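Side-chain contacts in putative Lipoprotein (Shewanella oneidensis, PDB 3U24), which is of unknown function but binds zinc and calcium ions and may be a metal-dependent hydrolase related to zinc peptidases: residues I473-L478 with E508-R513; D479-I482 with G486-E489. One frame throughout, in Å; residues are numbered along the deposited sequence.

Contact 1. Residues I473-L478 with E508-R513; sequences ICNTIL and EGKWRR
N475 and K510 reach across from two neighbouring helices, 459-485 and 504-516, and join them by one polar bond in a helix-helix packing of the largely alpha-helical DUF885 fold. The backbones stay well apart, with CA of N475 8.1 Å from CA of K510, so the long lysine covers most of the gap. Its chain kinks at the second and fourth torsions rather than running straight, and this brings the ammonium group up to the asparagine. K510 NZ gives a hydrogen bond to N475 OD1 over 2.8 Å, in the carbonyl plane and on a lone pair, at an angle of 130° at the oxygen. The two side chains cross at roughly a right angle. The last methylene of the lysine is also close to the amide oxygen, K510 CE lying 3.3 Å from N475 OD1. N475 is buried, with L521 and Y524 beside it. A leucine in its place would probably leave the K510 ammonium without this carbonyl mate and the end of the lysine chain freer to turn. One helical turn further on, L478 supplies the apolar half of the contact. Its CB is directed toward 508-513, and CG, anti to the backbone N (chi1 173°), carries CD2 close to K510; the side chain lies against A492 and L495 of helix 489-499 as well. The CD2 methyl of L478 rests beside the base of the lysine, 4.1 Å from K510 CB, and sits 3.8 Å from the backbone oxygen, K510 O.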
loop_
_atom_site.group_PDB
_atom_site.type_symbol
_atom_site.label_atom_id
_atom_site.label_comp_id
_atom_site.label_asym_id
_atom_site.label_seq_id
_atom_site.Cartn_x
_atom_site.Cartn_y
_atom_site.Cartn_z
ATOM N N ILE A 473 11.402 10.422 -1.237
ATOM C CA ILE A 473 11.624 11.611 -0.422
ATOM C C ILE A 473 10.496 12.645 -0.670
ATOM O O ILE A 473 9.838 13.113 0.291
ATOM C CB ILE A 473 13.023 12.233 -0.704
ATOM C CG1 ILE A 473 14.153 11.209 -0.380
ATOM C CG2 ILE A 473 13.220 13.505 0.097
ATOM C CD1 ILE A 473 15.543 11.637 -0.858
ATOM N N CYS A 474 10.261 12.969 -1.943
ATOM C CA CYS A 474 9.252 13.951 -2.278
ATOM C C CYS A 474 7.822 13.480 -2.011
ATOM O O CYS A 474 6.943 14.309 -1.773
ATOM C CB CYS A 474 9.431 14.492 -3.701
ATOM S SG CYS A 474 11.024 15.375 -3.932
ATOM N N ASN A 475 7.574 12.178 -1.982
ATOM C CA ASN A 475 6.251 11.679 -1.548
ATOM C C ASN A 475 5.930 12.134 -0.118
ATOM O O ASN A 475 4.775 12.464 0.170
ATOM C CB ASN A 475 6.162 10.146 -1.569
ATOM C CG ASN A 475 5.860 9.571 -2.952
ATOM O OD1 ASN A 475 5.499 10.270 -3.905
ATOM N ND2 ASN A 475 5.961 8.251 -3.042
ATOM N N THR A 476 6.952 12.122 0.761
ATOM C CA THR A 476 6.833 12.515 2.150
ATOM C C THR A 476 6.643 14.014 2.274
ATOM O O THR A 476 5.750 14.471 2.979
ATOM C CB THR A 476 8.063 12.042 2.982
ATOM O OG1 THR A 476 7.994 10.635 3.091
ATOM C CG2 THR A 476 8.108 12.622 4.394
ATOM N N ILE A 477 7.471 14.775 1.590
ATOM C CA ILE A 477 7.322 16.241 1.556
ATOM C C ILE A 477 5.904 16.654 1.114
ATOM O O ILE A 477 5.246 17.508 1.734
ATOM C CB ILE A 477 8.401 16.868 0.665
ATOM C CG1 ILE A 477 9.764 16.555 1.261
ATOM C CG2 ILE A 477 8.248 18.386 0.530
ATOM C CD1 ILE A 477 10.921 17.058 0.443
ATOM N N LEU A 478 5.434 16.027 0.063
ATOM C CA LEU A 478 4.161 16.348 -0.527
ATOM C C LEU A 478 3.026 16.027 0.429
ATOM O O LEU A 478 2.146 16.877 0.709
ATOM C CB LEU A 478 3.989 15.551 -1.821
ATOM C CG LEU A 478 2.618 15.620 -2.513
ATOM C CD1 LEU A 478 2.603 16.804 -3.438
ATOM C CD2 LEU A 478 2.299 14.387 -3.355
ATOM N N GLU A 508 0.378 15.064 -11.417
ATOM C CA GLU A 508 -1.055 15.254 -11.234
ATOM C C GLU A 508 -1.656 14.066 -10.473
ATOM O O GLU A 508 -2.478 14.265 -9.592
ATOM C CB GLU A 508 -1.801 15.421 -12.569
ATOM C CG GLU A 508 -2.048 16.843 -13.070
ATOM C CD GLU A 508 -2.734 16.881 -14.474
ATOM O OE1 GLU A 508 -3.078 15.791 -15.026
ATOM O OE2 GLU A 508 -2.932 17.993 -15.045
ATOM N N GLY A 509 -1.293 12.854 -10.854
ATOM C CA GLY A 509 -1.729 11.656 -10.171
ATOM C C GLY A 509 -1.360 11.682 -8.687
ATOM O O GLY A 509 -2.163 11.302 -7.822
ATOM N N LYS A 510 -0.161 12.164 -8.388
ATOM C CA LYS A 510 0.289 12.273 -7.016
ATOM C C LYS A 510 -0.483 13.304 -6.207
ATOM O O LYS A 510 -0.862 13.041 -5.068
ATOM C CB LYS A 510 1.770 12.577 -6.969
ATOM C CG LYS A 510 2.645 11.376 -7.228
ATOM C CD LYS A 510 2.708 10.448 -6.018
ATOM C CE LYS A 510 3.548 9.212 -6.346
ATOM N NZ LYS A 510 4.996 9.556 -6.539
ATOM N N TRP A 511 -0.757 14.461 -6.797
ATOM C CA TRP A 511 -1.604 15.437 -6.143
ATOM C C TRP A 511 -2.963 14.839 -5.769
ATOM O O TRP A 511 -3.406 14.941 -4.617
ATOM C CB TRP A 511 -1.783 16.657 -7.048
ATOM C CG TRP A 511 -2.913 17.543 -6.633
ATOM C CD1 TRP A 511 -4.167 17.641 -7.213
ATOM C CD2 TRP A 511 -2.942 18.479 -5.502
ATOM N NE1 TRP A 511 -4.951 18.558 -6.527
ATOM C CE2 TRP A 511 -4.270 19.098 -5.509
ATOM C CE3 TRP A 511 -2.020 18.886 -4.550
ATOM C CZ2 TRP A 511 -4.638 20.043 -4.584
ATOM C CZ3 TRP A 511 -2.408 19.834 -3.615
ATOM C CH2 TRP A 511 -3.674 20.411 -3.639
ATOM N N ARG A 512 -3.626 14.223 -6.746
ATOM C CA ARG A 512 -4.923 13.607 -6.518
ATOM C C ARG A 512 -4.891 12.589 -5.378
ATOM O O ARG A 512 -5.750 12.585 -4.511
ATOM C CB ARG A 512 -5.438 12.923 -7.784
ATOM C CG ARG A 512 -6.870 12.391 -7.641
ATOM C CD ARG A 512 -7.370 11.729 -8.933
ATOM N NE ARG A 512 -8.833 11.509 -8.947
ATOM C CZ ARG A 512 -9.435 10.338 -8.723
ATOM N NH1 ARG A 512 -8.713 9.239 -8.458
ATOM N NH2 ARG A 512 -10.775 10.263 -8.764
ATOM N N ARG A 513 -3.891 11.735 -5.393
ATOM C CA ARG A 513 -3.740 10.703 -4.373
ATOM C C ARG A 513 -3.596 11.323 -2.953
ATOM O O ARG A 513 -4.186 10.819 -1.975
ATOM C CB ARG A 513 -2.546 9.835 -4.741
ATOM C CG ARG A 513 -2.217 8.720 -3.782
ATOM C CD ARG A 513 -1.193 7.819 -4.453
ATOM N NE ARG A 513 -0.592 6.896 -3.510
ATOM C CZ ARG A 513 0.443 6.106 -3.784
ATOM N NH1 ARG A 513 0.998 6.121 -5.002
ATOM N NH2 ARG A 513 0.925 5.310 -2.824
#

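Contact 2. Residues D479-I482 with G486-E489; sequences DYSI and GMTE. With CA (calcium ion), chain R.
S481 and M487, the latter present as selenomethionine, press together at their first side-chain carbons, S481 CB lying 3.8 Å from M487 CB. M487 sets out with CG anti to the backbone N (chi1 169°), continues straight through the second torsion and then bends at the third (chi3 -87°). That bend brings the terminal methyl round to the serine, with M487 CE 3.9 Å from S481 CB. The serine meets it with carbon: S481 OG sits beside its own backbone N and is hydrogen-bonded to I477 O one turn back. I482 adds a looser apolar touch, its CG1 4.2 Å from M487 CB where the two side chains pass at a slant. Between them the chain makes a tight helix-to-helix turn. Helix 459-485 ends before G486, whose positive phi favours glycine, and helix 489-499 starts after T488, the N-cap. M487 N closes the C-terminal end of helix 459-485 with a nearly straight hydrogen bond of 3.1 Å to S481 O, approaching from above the carbonyl plane rather than on a lone pair. A water bridges I482 O and G486 N, donating to the first and accepting from the second. T488 caps a backbone N of the next helix through its side chain, and its own N is held by Q491 OE1. The CB of E489 points away from 479-482, and the extended chain beyond it carries the carboxylate to a calcium ion, gripped by both oxygens: E489 OE2 at 2.4 Å and OE1 at 2.7 Å from the metal. Two waters also bind the ion.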
loop_
_atom_site.group_PDB
_atom_site.type_symbol
_atom_site.label_atom_id
_atom_site.label_comp_id
_atom_site.label_asym_id
_atom_site.label_seq_id
_atom_site.Cartn_x
_atom_site.Cartn_y
_atom_site.Cartn_z
ATOM N N ASP A 479 3.038 14.802 0.955
ATOM C CA ASP A 479 1.904 14.372 1.776
ATOM C C ASP A 479 1.779 15.250 3.026
ATOM O O ASP A 479 0.685 15.725 3.367
ATOM C CB ASP A 479 1.979 12.900 2.144
ATOM C CG ASP A 479 0.664 12.382 2.736
ATOM O OD1 ASP A 479 -0.318 12.183 1.960
ATOM O OD2 ASP A 479 0.629 12.138 3.973
ATOM N N TYR A 480 2.918 15.505 3.656
ATOM C CA TYR A 480 2.991 16.300 4.862
ATOM C C TYR A 480 2.630 17.741 4.581
ATOM O O TYR A 480 1.807 18.325 5.286
ATOM C CB TYR A 480 4.403 16.200 5.474
ATOM C CG TYR A 480 4.563 16.902 6.806
ATOM C CD1 TYR A 480 4.205 16.276 7.996
ATOM C CD2 TYR A 480 5.030 18.203 6.877
ATOM C CE1 TYR A 480 4.331 16.940 9.237
ATOM C CE2 TYR A 480 5.154 18.871 8.096
ATOM C CZ TYR A 480 4.826 18.234 9.280
ATOM O OH TYR A 480 4.962 18.906 10.504
ATOM N N SER A 481 3.237 18.321 3.550
ATOM C CA SER A 481 3.015 19.738 3.269
ATOM C C SER A 481 1.566 20.038 2.906
ATOM O O SER A 481 1.053 21.062 3.293
ATOM C CB SER A 481 3.985 20.264 2.227
ATOM O OG SER A 481 5.322 19.979 2.657
ATOM N N ILE A 482 0.917 19.130 2.202
ATOM C CA ILE A 482 -0.486 19.293 1.822
ATOM C C ILE A 482 -1.395 19.287 3.059
ATOM O O ILE A 482 -2.194 20.173 3.244
ATOM C CB ILE A 482 -0.900 18.182 0.821
ATOM C CG1 ILE A 482 -0.312 18.498 -0.551
ATOM C CG2 ILE A 482 -2.426 18.047 0.707
ATOM C CD1 ILE A 482 -0.522 17.382 -1.568
ATOM N N GLY A 486 -0.511 23.462 4.234
ATOM C CA GLY A 486 -1.291 24.151 3.187
ATOM C C GLY A 486 -0.637 24.261 1.808
ATOM O O GLY A 486 -0.870 25.221 1.112
HETATM N N MSE A 487 0.164 23.284 1.389
HETATM C CA MSE A 487 0.779 23.340 0.048
HETATM C C MSE A 487 -0.325 23.342 -1.009
HETATM O O MSE A 487 -1.296 22.594 -0.888
HETATM C CB MSE A 487 1.717 22.149 -0.158
HETATM C CG MSE A 487 2.227 21.929 -1.568
HETATM SE SE MSE A 487 3.508 20.465 -1.688
HETATM C CE MSE A 487 5.158 21.421 -1.292
ATOM N N THR A 488 -0.202 24.219 -2.009
ATOM C CA THR A 488 -1.198 24.334 -3.080
ATOM C C THR A 488 -0.942 23.347 -4.205
ATOM O O THR A 488 0.163 22.808 -4.326
ATOM C CB THR A 488 -1.122 25.708 -3.748
ATOM O OG1 THR A 488 0.187 25.845 -4.325
ATOM C CG2 THR A 488 -1.410 26.854 -2.705
ATOM N N GLU A 489 -1.942 23.172 -5.072
ATOM C CA GLU A 489 -1.820 22.279 -6.200
ATOM C C GLU A 489 -0.609 22.654 -7.060
ATOM O O GLU A 489 0.182 21.756 -7.419
ATOM C CB GLU A 489 -3.102 22.273 -7.035
ATOM C CG GLU A 489 -3.075 21.328 -8.243
ATOM C CD GLU A 489 -4.434 21.199 -8.956
ATOM O OE1 GLU A 489 -5.425 21.841 -8.537
ATOM O OE2 GLU A 489 -4.526 20.464 -9.969
HETATM CA CA CA R . -6.914 20.456 -10.380
HETATM O O HOH W 1 -2.618 22.094 5.702
HETATM O O HOH W 2 -6.122 22.209 -12.053
HETATM O O HOH W 3 -7.656 19.014 -8.679
#

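In the fold
Contact 1 and contact 2 have their centres 9 Å apart and share helix 459-485: residues 473-478 serve the first and 479-482, directly following, the second. Along the chain, the 479-489 pair falls wholly between the two segments of contact 1, since the turn into helix 489-499 comes before helix 504-516 returns to pack on helix 459-485. W511 joins the two, its ring packing against I482 and the backbone of M487-E489. Helices 459-485, 489-499 and 504-516 thus pack together here, with E489 holding calcium; the side chain of E439, a zinc ligand, is about 9 Å from that of N475.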